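Local coordinates for protein similar to yteR (Bacilus subtilis) (Clostridium acetobutylicum, PDB 4WU0) that probably hydrolyses unsaturated rhamnogalacturonan fragments derived from pectin, at residues A[102-105]-A[106-109]; A[136-139]-A[140-144]; A[146-149]-A[150-153]; A[76-79]-A[80-83]. One frame throughout, in Å; residues are numbered along the deposited sequence.

Interaction 1 (A[102-105]-A[106-109]); sequences LRKQ and IDNH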
loop_
_atom_site.group_PDB
_atom_site.type_symbol
_atom_site.label_atom_id
_atom_site.label_comp_id
_atom_site.label_asym_id
_atom_site.label_seq_id
_atom_site.Cartn_x
_atom_site.Cartn_y
_atom_site.Cartn_z
ATOM N N LEU A 102 -14.860 8.568 -8.782
ATOM C CA LEU A 102 -14.204 8.179 -7.552
ATOM C C LEU A 102 -14.084 9.356 -6.597
ATOM O O LEU A 102 -14.298 9.208 -5.400
ATOM C CB LEU A 102 -12.805 7.618 -7.838
ATOM C CG LEU A 102 -12.788 6.296 -8.605
ATOM C CD1 LEU A 102 -11.348 5.965 -8.998
ATOM C CD2 LEU A 102 -13.396 5.142 -7.794
ATOM N N ARG A 103 -13.747 10.531 -7.121
ATOM C CA ARG A 103 -13.592 11.707 -6.281
ATOM C C ARG A 103 -14.891 12.052 -5.554
ATOM O O ARG A 103 -14.865 12.567 -4.429
ATOM C CB ARG A 103 -13.093 12.887 -7.121
ATOM C CG ARG A 103 -13.080 14.221 -6.402
ATOM C CD ARG A 103 -12.115 14.247 -5.247
ATOM N NE ARG A 103 -12.098 15.552 -4.606
ATOM C CZ ARG A 103 -13.016 15.969 -3.739
ATOM N NH1 ARG A 103 -14.031 15.172 -3.397
ATOM N NH2 ARG A 103 -12.921 17.169 -3.190
ATOM N N LYS A 104 -16.029 11.788 -6.199
ATOM C CA LYS A 104 -17.328 12.046 -5.579
ATOM C C LYS A 104 -17.514 11.237 -4.279
ATOM O O LYS A 104 -18.215 11.667 -3.385
ATOM C CB LYS A 104 -18.462 11.787 -6.581
ATOM C CG LYS A 104 -19.868 11.988 -6.047
ATOM C CD LYS A 104 -20.046 13.381 -5.504
ATOM C CE LYS A 104 -21.485 13.674 -5.097
ATOM N NZ LYS A 104 -21.546 14.871 -4.220
ATOM N N GLN A 105 -16.878 10.081 -4.161
ATOM C CA GLN A 105 -16.971 9.308 -2.920
ATOM C C GLN A 105 -16.428 10.092 -1.721
ATOM O O GLN A 105 -16.948 10.012 -0.618
ATOM C CB GLN A 105 -16.206 7.992 -3.049
ATOM C CG GLN A 105 -16.406 7.076 -1.856
ATOM C CD GLN A 105 -15.752 5.716 -2.028
ATOM O OE1 GLN A 105 -15.786 5.117 -3.103
ATOM N NE2 GLN A 105 -15.163 5.216 -0.942
ATOM N N ILE A 106 -15.371 10.857 -1.958
ATOM C CA ILE A 106 -14.727 11.619 -0.904
ATOM C C ILE A 106 -15.644 12.685 -0.330
ATOM O O ILE A 106 -15.523 13.042 0.842
ATOM C CB ILE A 106 -13.372 12.176 -1.409
ATOM C CG1 ILE A 106 -12.412 11.010 -1.571
ATOM C CG2 ILE A 106 -12.785 13.192 -0.440
ATOM C CD1 ILE A 106 -11.131 11.330 -2.354
ATOM N N ASP A 107 -16.584 13.172 -1.135
ATOM C CA ASP A 107 -17.522 14.196 -0.680
ATOM C C ASP A 107 -18.243 13.833 0.616
ATOM O O ASP A 107 -18.354 14.665 1.522
ATOM C CB ASP A 107 -18.576 14.485 -1.752
ATOM C CG ASP A 107 -18.006 15.179 -2.967
ATOM O OD1 ASP A 107 -16.817 15.519 -2.964
ATOM O OD2 ASP A 107 -18.770 15.427 -3.921
ATOM N N ASN A 108 -18.741 12.599 0.703
ATOM C CA ASN A 108 -19.572 12.205 1.830
ATOM C C ASN A 108 -19.094 10.938 2.523
ATOM O O ASN A 108 -19.795 10.408 3.377
ATOM C CB ASN A 108 -21.017 11.999 1.366
ATOM C CG ASN A 108 -21.641 13.273 0.815
ATOM O OD1 ASN A 108 -21.699 14.286 1.501
ATOM N ND2 ASN A 108 -22.072 13.229 -0.439
ATOM N N HIS A 109 -17.905 10.452 2.173
ATOM C CA HIS A 109 -17.378 9.267 2.833
ATOM C C HIS A 109 -17.325 9.531 4.335
ATOM O O HIS A 109 -16.868 10.594 4.750
ATOM C CB HIS A 109 -15.978 8.943 2.312
ATOM C CG HIS A 109 -15.451 7.622 2.769
ATOM N ND1 HIS A 109 -15.359 6.531 1.935
ATOM C CD2 HIS A 109 -14.980 7.213 3.972
ATOM C CE1 HIS A 109 -14.870 5.502 2.603
ATOM N NE2 HIS A 109 -14.626 5.893 3.843
HETATM O O HOH W 1 -14.998 16.986 -1.010
HETATM O O HOH W 2 -20.185 11.027 -1.686
#
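Gln105 and His109 set two flat groups edge to edge. The amide of Gln105 and the ring of His109 lie nearly coplanar, 10° apart, with the two side chains running side by side. Gln105 NE2 meets His109 ND1 at 3.2 Å in the plane of both groups, and the N-H points almost straight at it (168°). ND1 therefore acts as acceptor here. The other ring nitrogen, NE2, bonds to the backbone O of Trp118, and Phe117 meets the ring edge-to-face. Gln105 OE1 is held by Tyr67 OH, so both ends of the amide have partners and its rotation is fixed.

The guanidinium of Arg103 takes Asp107 at its edge. Arg103 NH1 lies 2.8 Å from Asp107 OD1 in a salt bridge. The hydrogen bond is weak, and the guanidinium and carboxylate planes stand nearly perpendicular. Water 1 also lies at this edge and links Arg103 NH2 to Asp107 OD1. Arg103 reaches Asp107 because its chain folds over at the second torsion, about CB-CG (65°). Lys104 NZ bridges to Asp107 OD2, less certainly placed, which completes a network of two cations on one carboxylate.

A second water donates to Lys104 O at 2.7 Å. Gln105 O takes weak bonds from the backbone N atoms of Asn108 and His109.

This is the C-terminal end of helix 93-108. Arg103 and Ile106 pack on Tyr139 of helix 129-146. Gln105 faces the loop residues Tyr72 and Leu77, while Lys104, Asp107 and Asn108 lie at the surface.

Interaction 2 (A[136-139]-A[140-144]); sequences ATFY and AKYVK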
loop_
_atom_site.group_PDB
_atom_site.type_symbol
_atom_site.label_atom_id
_atom_site.label_comp_id
_atom_site.label_asym_id
_atom_site.label_seq_id
_atom_site.Cartn_x
_atom_site.Cartn_y
_atom_site.Cartn_z
ATOM N N ALA A 136 -6.439 8.332 1.493
ATOM C CA ALA A 136 -5.710 9.584 1.640
ATOM C C ALA A 136 -4.636 9.766 0.579
ATOM O O ALA A 136 -4.483 10.862 0.037
ATOM C CB ALA A 136 -5.098 9.667 3.016
ATOM N N THR A 137 -3.893 8.703 0.266
ATOM C CA THR A 137 -2.830 8.793 -0.733
ATOM C C THR A 137 -3.370 9.000 -2.158
ATOM O O THR A 137 -2.790 9.751 -2.944
ATOM C CB THR A 137 -1.867 7.568 -0.663
ATOM O OG1 THR A 137 -1.331 7.483 0.661
ATOM C CG2 THR A 137 -0.721 7.661 -1.640
ATOM N N PHE A 138 -4.445 8.314 -2.510
ATOM C CA PHE A 138 -5.077 8.566 -3.791
ATOM C C PHE A 138 -5.561 10.013 -3.847
ATOM O O PHE A 138 -5.373 10.710 -4.853
ATOM C CB PHE A 138 -6.277 7.657 -4.020
ATOM C CG PHE A 138 -7.251 8.210 -5.032
ATOM C CD1 PHE A 138 -6.905 8.286 -6.368
ATOM C CD2 PHE A 138 -8.488 8.707 -4.649
ATOM C CE1 PHE A 138 -7.802 8.826 -7.316
ATOM C CE2 PHE A 138 -9.375 9.232 -5.586
ATOM C CZ PHE A 138 -9.025 9.281 -6.921
ATOM N N TYR A 139 -6.187 10.457 -2.757
ATOM C CA TYR A 139 -6.730 11.808 -2.687
ATOM C C TYR A 139 -5.596 12.822 -2.911
ATOM O O TYR A 139 -5.749 13.783 -3.649
ATOM C CB TYR A 139 -7.449 12.004 -1.335
ATOM C CG TYR A 139 -8.240 13.270 -1.161
ATOM C CD1 TYR A 139 -8.575 14.079 -2.239
ATOM C CD2 TYR A 139 -8.698 13.638 0.099
ATOM C CE1 TYR A 139 -9.292 15.229 -2.053
ATOM C CE2 TYR A 139 -9.416 14.783 0.285
ATOM C CZ TYR A 139 -9.713 15.575 -0.788
ATOM O OH TYR A 139 -10.437 16.735 -0.582
ATOM N N ALA A 140 -4.428 12.577 -2.324
ATOM C CA ALA A 140 -3.285 13.460 -2.544
ATOM C C ALA A 140 -2.860 13.518 -4.005
ATOM O O ALA A 140 -2.591 14.590 -4.545
ATOM C CB ALA A 140 -2.099 13.031 -1.664
ATOM N N LYS A 141 -2.773 12.356 -4.653
ATOM C CA LYS A 141 -2.421 12.328 -6.068
ATOM C C LYS A 141 -3.479 13.038 -6.904
ATOM O O LYS A 141 -3.155 13.727 -7.861
ATOM C CB LYS A 141 -2.185 10.892 -6.529
ATOM C CG LYS A 141 -0.967 10.268 -5.825
ATOM C CD LYS A 141 -0.773 8.817 -6.163
ATOM C CE LYS A 141 0.578 8.317 -5.639
ATOM N NZ LYS A 141 1.736 8.948 -6.353
ATOM N N TYR A 142 -4.745 12.882 -6.534
ATOM C CA TYR A 142 -5.820 13.520 -7.263
ATOM C C TYR A 142 -5.703 15.041 -7.128
ATOM O O TYR A 142 -5.823 15.776 -8.107
ATOM C CB TYR A 142 -7.169 13.048 -6.724
ATOM C CG TYR A 142 -8.343 13.540 -7.528
ATOM C CD1 TYR A 142 -8.875 14.797 -7.303
ATOM C CD2 TYR A 142 -8.908 12.763 -8.521
ATOM C CE1 TYR A 142 -9.940 15.261 -8.046
ATOM C CE2 TYR A 142 -9.960 13.215 -9.249
ATOM C CZ TYR A 142 -10.459 14.467 -9.034
ATOM O OH TYR A 142 -11.527 14.908 -9.786
ATOM N N VAL A 143 -5.474 15.507 -5.907
ATOM C CA VAL A 143 -5.392 16.959 -5.672
ATOM C C VAL A 143 -4.220 17.572 -6.424
ATOM O O VAL A 143 -4.335 18.673 -6.965
ATOM C CB VAL A 143 -5.271 17.261 -4.154
ATOM C CG1 VAL A 143 -4.939 18.730 -3.878
ATOM C CG2 VAL A 143 -6.549 16.832 -3.445
ATOM N N LYS A 144 -3.090 16.875 -6.440
ATOM C CA LYS A 144 -1.908 17.316 -7.187
ATOM C C LYS A 144 -2.267 17.589 -8.645
ATOM O O LYS A 144 -1.832 18.581 -9.223
ATOM C CB LYS A 144 -0.801 16.259 -7.107
ATOM C CG LYS A 144 0.514 16.586 -7.860
ATOM C CD LYS A 144 1.187 17.800 -7.246
ATOM C CE LYS A 144 2.652 17.944 -7.655
ATOM N NZ LYS A 144 2.829 17.930 -9.125
#
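Phe138 and Tyr142 both place CG opposite the backbone N (chi1 158° and -173°), and one helical turn apart this sends their rings out side by side in the same direction. Phe138 CZ touches Tyr142 CD2 at 3.8 Å. The ring planes are inclined at 59°, an oblique pairing. Tyr142 CB lies over one face of the Phe138 ring, toward its rim.

Tyr139 and Val143 make the next i to i+4 pair. Val143 CG2 sits beside the backbone N and meets Tyr139 CE1 at 3.5 Å. Val143 CG2 also lies 3.2 Å from Tyr139 O. On another flank, Lys141 CG comes 3.4 Å from Thr137 O, and the lysine packs on Lys81 and Ile84 of helix 80-90.

The backbone supplies a regular run of i to i+4 bonds. Lys141 N to Thr137 O is the straightest. Tyr142 N to Phe138 O measures 2.8 Å.

The contact is therefore apolar between polar ends. The tyrosine rings pack between helix 129-146 and its neighbours, Tyr139 on Ile106 and Ile155, Tyr142 on Arg103. Their hydroxyls bond outside the pair, Tyr139 OH to Glu151 and Tyr142 OH to Arg96. These bonds would limit how far the two rings can swing.

Interaction 3 (A[146-149]-A[150-153]); sequences FGEE and KEFD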
loop_
_atom_site.group_PDB
_atom_site.type_symbol
_atom_site.label_atom_id
_atom_site.label_comp_id
_atom_site.label_asym_id
_atom_site.label_seq_id
_atom_site.Cartn_x
_atom_site.Cartn_y
_atom_site.Cartn_z
ATOM N N PHE A 146 -5.624 17.759 -10.077
ATOM C CA PHE A 146 -6.907 18.381 -10.402
ATOM C C PHE A 146 -7.501 19.287 -9.332
ATOM O O PHE A 146 -8.495 19.956 -9.589
ATOM C CB PHE A 146 -7.986 17.309 -10.575
ATOM C CG PHE A 146 -7.642 16.224 -11.542
ATOM C CD1 PHE A 146 -7.621 16.459 -12.905
ATOM C CD2 PHE A 146 -7.410 14.929 -11.087
ATOM C CE1 PHE A 146 -7.324 15.426 -13.787
ATOM C CE2 PHE A 146 -7.132 13.909 -11.966
ATOM C CZ PHE A 146 -7.089 14.155 -13.304
ATOM N N GLY A 147 -6.974 19.236 -8.118
ATOM C CA GLY A 147 -7.754 19.635 -6.945
ATOM C C GLY A 147 -7.328 21.011 -6.546
ATOM O O GLY A 147 -6.598 21.687 -7.279
ATOM N N GLU A 148 -7.811 21.448 -5.391
ATOM C CA GLU A 148 -7.351 22.679 -4.810
ATOM C C GLU A 148 -6.368 22.318 -3.719
ATOM O O GLU A 148 -6.629 21.422 -2.927
ATOM C CB GLU A 148 -8.501 23.459 -4.191
ATOM C CG GLU A 148 -9.549 23.921 -5.167
ATOM C CD GLU A 148 -10.546 24.868 -4.519
ATOM O OE1 GLU A 148 -11.089 24.534 -3.444
ATOM O OE2 GLU A 148 -10.771 25.961 -5.062
ATOM N N GLU A 149 -5.253 23.031 -3.668
ATOM C CA GLU A 149 -4.173 22.706 -2.737
ATOM C C GLU A 149 -4.576 22.745 -1.271
ATOM O O GLU A 149 -3.950 22.070 -0.453
ATOM C CB GLU A 149 -2.970 23.651 -2.949
ATOM C CG GLU A 149 -2.159 23.340 -4.179
ATOM C CD GLU A 149 -0.882 24.156 -4.304
ATOM O OE1 GLU A 149 -0.802 25.276 -3.732
ATOM O OE2 GLU A 149 0.044 23.663 -5.006
ATOM N N LYS A 150 -5.579 23.553 -0.918
ATOM C CA LYS A 150 -6.046 23.576 0.463
ATOM C C LYS A 150 -6.451 22.168 0.943
ATOM O O LYS A 150 -6.389 21.863 2.148
ATOM C CB LYS A 150 -7.232 24.526 0.606
ATOM C CG LYS A 150 -7.564 24.897 2.048
ATOM C CD LYS A 150 -6.358 25.517 2.752
ATOM C CE LYS A 150 -6.705 26.098 4.110
ATOM N NZ LYS A 150 -5.458 26.505 4.839
ATOM N N GLU A 151 -6.864 21.319 0.005
ATOM C CA GLU A 151 -7.323 19.974 0.349
ATOM C C GLU A 151 -6.210 19.123 0.912
ATOM O O GLU A 151 -6.460 18.126 1.592
ATOM C CB GLU A 151 -7.934 19.289 -0.868
ATOM C CG GLU A 151 -9.210 19.966 -1.320
ATOM C CD GLU A 151 -9.768 19.388 -2.603
ATOM O OE1 GLU A 151 -10.374 18.307 -2.550
ATOM O OE2 GLU A 151 -9.632 20.029 -3.667
ATOM N N PHE A 152 -4.970 19.485 0.636
ATOM C CA PHE A 152 -3.865 18.732 1.234
ATOM C C PHE A 152 -3.909 18.773 2.773
ATOM O O PHE A 152 -3.411 17.849 3.427
ATOM C CB PHE A 152 -2.508 19.255 0.747
ATOM C CG PHE A 152 -2.162 18.867 -0.667
ATOM C CD1 PHE A 152 -2.107 17.543 -1.048
ATOM C CD2 PHE A 152 -1.815 19.837 -1.604
ATOM C CE1 PHE A 152 -1.765 17.184 -2.346
ATOM C CE2 PHE A 152 -1.465 19.473 -2.904
ATOM C CZ PHE A 152 -1.443 18.139 -3.264
ATOM N N ASP A 153 -4.466 19.832 3.354
ATOM C CA ASP A 153 -4.538 19.954 4.813
ATOM C C ASP A 153 -5.355 18.817 5.417
ATOM O O ASP A 153 -5.060 18.342 6.507
ATOM C CB ASP A 153 -5.226 21.270 5.231
ATOM C CG ASP A 153 -4.411 22.523 4.932
ATOM O OD1 ASP A 153 -3.334 22.458 4.301
ATOM O OD2 ASP A 153 -4.892 23.615 5.327
#
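Glu151 turns its carboxylate back to the start of its own turn. Glu151 OE2 accepts from the backbone N of Glu148 at 2.9 Å, nearly straight at 167°. The N-H comes in on the anti side of OE2, 24° out of the carboxylate plane. The backbone answers in the other direction: Glu151 N donates to Glu148 O at 2.9 Å. The pair thus closes on itself with one side-chain and one backbone bond.

Phe152 N reaches Glu149 O at 3.0 Å. Lys150 and Asp153 form a salt bridge within 150-153. Lys150 NZ meets Asp153 OD2 at 3.0 Å, on its syn side. The other oxygen of Asp153, OD1, bonds to His220.

Packing is lighter. The Phe152 ring lies obliquely beside Glu149, with Phe152 CD2 3.3 Å from Glu149 O and CE2 touching CG. With CG beside the backbone N (chi1 -74°), this ring comes back along Glu149. It also packs on Val143, Leu216 and Pro217.

These turns form a tight loop-to-helix connection, leading from helix 129-146 into helix 152-166. Glu151 OE1 takes Arg103 in a salt bridge, besides the Tyr139 hydroxyl. Its carboxylate is thus shared between the loop backbone and the neighbouring helices. Arg103 probably helps to keep Glu151 ionised, although Glu148 OE1, 4.7 Å from Glu151 OE2, may oppose this slightly.

Interaction 4 (A[76-79]-A[80-83]); sequences HLNN and GKIL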
loop_
_atom_site.group_PDB
_atom_site.type_symbol
_atom_site.label_atom_id
_atom_site.label_comp_id
_atom_site.label_asym_id
_atom_site.label_seq_id
_atom_site.Cartn_x
_atom_site.Cartn_y
_atom_site.Cartn_z
ATOM N N HIS A 76 -11.778 0.950 -2.514
ATOM C CA HIS A 76 -12.225 1.210 -3.881
ATOM C C HIS A 76 -11.639 2.468 -4.510
ATOM O O HIS A 76 -11.809 2.675 -5.710
ATOM C CB HIS A 76 -13.746 1.311 -3.925
ATOM C CG HIS A 76 -14.426 -0.007 -3.851
ATOM N ND1 HIS A 76 -13.732 -1.188 -3.712
ATOM C CD2 HIS A 76 -15.732 -0.346 -3.920
ATOM C CE1 HIS A 76 -14.586 -2.197 -3.695
ATOM N NE2 HIS A 76 -15.802 -1.712 -3.821
ATOM N N LEU A 77 -10.935 3.292 -3.735
ATOM C CA LEU A 77 -10.266 4.473 -4.273
ATOM C C LEU A 77 -8.873 4.197 -4.830
ATOM O O LEU A 77 -8.357 4.972 -5.627
ATOM C CB LEU A 77 -10.189 5.581 -3.220
ATOM C CG LEU A 77 -11.554 6.031 -2.708
ATOM C CD1 LEU A 77 -11.360 7.140 -1.692
ATOM C CD2 LEU A 77 -12.481 6.502 -3.821
ATOM N N ASN A 78 -8.246 3.110 -4.408
ATOM C CA ASN A 78 -6.846 2.930 -4.760
ATOM C C ASN A 78 -6.590 2.894 -6.267
ATOM O O ASN A 78 -5.583 3.406 -6.739
ATOM C CB ASN A 78 -6.267 1.669 -4.166
ATOM C CG ASN A 78 -4.750 1.681 -4.237
ATOM O OD1 ASN A 78 -4.117 2.565 -3.677
ATOM N ND2 ASN A 78 -4.168 0.754 -4.970
ATOM N N ASN A 79 -7.496 2.268 -7.006
ATOM C CA ASN A 79 -7.327 2.101 -8.442
ATOM C C ASN A 79 -7.476 3.425 -9.207
ATOM O O ASN A 79 -7.186 3.496 -10.382
ATOM C CB ASN A 79 -8.287 1.038 -8.968
ATOM C CG ASN A 79 -7.909 -0.357 -8.553
ATOM O OD1 ASN A 79 -6.803 -0.615 -8.072
ATOM N ND2 ASN A 79 -8.825 -1.288 -8.750
ATOM N N GLY A 80 -7.881 4.490 -8.519
ATOM C CA GLY A 80 -7.816 5.799 -9.114
ATOM C C GLY A 80 -6.396 6.251 -9.444
ATOM O O GLY A 80 -6.185 7.078 -10.326
ATOM N N LYS A 81 -5.406 5.752 -8.717
ATOM C CA LYS A 81 -4.029 6.141 -8.980
ATOM C C LYS A 81 -3.596 5.733 -10.380
ATOM O O LYS A 81 -3.049 6.554 -11.117
ATOM C CB LYS A 81 -3.093 5.544 -7.950
ATOM C CG LYS A 81 -3.405 5.968 -6.531
ATOM C CD LYS A 81 -2.653 5.090 -5.568
ATOM C CE LYS A 81 -2.909 5.459 -4.128
ATOM N NZ LYS A 81 -2.133 4.539 -3.231
ATOM N N ILE A 82 -3.821 4.473 -10.768
ATOM C CA ILE A 82 -3.492 4.101 -12.145
ATOM C C ILE A 82 -4.318 4.888 -13.163
ATOM O O ILE A 82 -3.839 5.157 -14.269
ATOM C CB ILE A 82 -3.555 2.572 -12.385
ATOM C CG1 ILE A 82 -2.893 2.194 -13.723
ATOM C CG2 ILE A 82 -4.952 2.035 -12.292
ATOM C CD1 ILE A 82 -1.360 2.341 -13.758
ATOM N N LEU A 83 -5.556 5.243 -12.824
ATOM C CA LEU A 83 -6.363 6.057 -13.727
ATOM C C LEU A 83 -5.750 7.443 -13.971
ATOM O O LEU A 83 -5.821 7.958 -15.091
ATOM C CB LEU A 83 -7.798 6.197 -13.226
ATOM C CG LEU A 83 -8.633 4.915 -13.171
ATOM C CD1 LEU A 83 -10.015 5.228 -12.582
ATOM C CD2 LEU A 83 -8.783 4.314 -14.548
HETATM O O HOH W 3 -3.850 2.277 -8.784
#
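The side-chain bond joins Asn78 and Lys81. Lys81 NZ donates to Asn78 OD1 at 2.8 Å, in the carbonyl plane and well in line with the C=O (160°). The lysine reaches it with a chain extended beyond CG. On the way Lys81 CG passes 3.4 Å from Asn78 O. NZ also bonds to the backbone O of Tyr133 and makes a cation-pi contact with its ring. Asn78 ND2 goes to Tyr25 O, so both ends of this amide are held.

The backbone bonds pass from i+3 to i+4 spacing as the helix starts. Gly80 N to Leu77 O, 3.0 Å, closes a type I beta turn. Lys81 N to Asn78 O, 3.1 Å, comes next. Leu83 N to Asn79 O is long and weak at 3.4 Å. Water 3 accepts from Ile82 N and donates to Asn78 O, bridging the two.

Van der Waals contacts gather on Asn79 O, which lies 3.3 Å from Ile82 CG2 and near Leu83 CG. Asn79 ND2 donates to Gly24 O.

A buried helix start of this sort joins a loop to helix 80-90. In this six-hairpin glycosidase clan, such helices are expected to build an alpha/alpha barrel.

In the fold
Interactions 1 and 2 each touch the other three. Interaction 2 has the shortest centre distances to interactions 3 and 4, about 9 Å and 10 Å, and its centre lies about 12 Å from that of interaction 1. Interactions 1 and 3 are joined through Arg103 NH2 and Glu151 OE1, 2.9 Å apart. Leu102 CD1 reaches Gly80 CA at 3.5 Å, packing interaction 1 on interaction 4. Phe138 CE1 lies on the same CA. Interactions 3 and 4 do not meet; their nearest atoms are about 7 Å apart. Together the four contacts tie successive helices 80-90, 93-108, 129-146 and 152-166. No substrate or catalytic residue is assigned to these contacts.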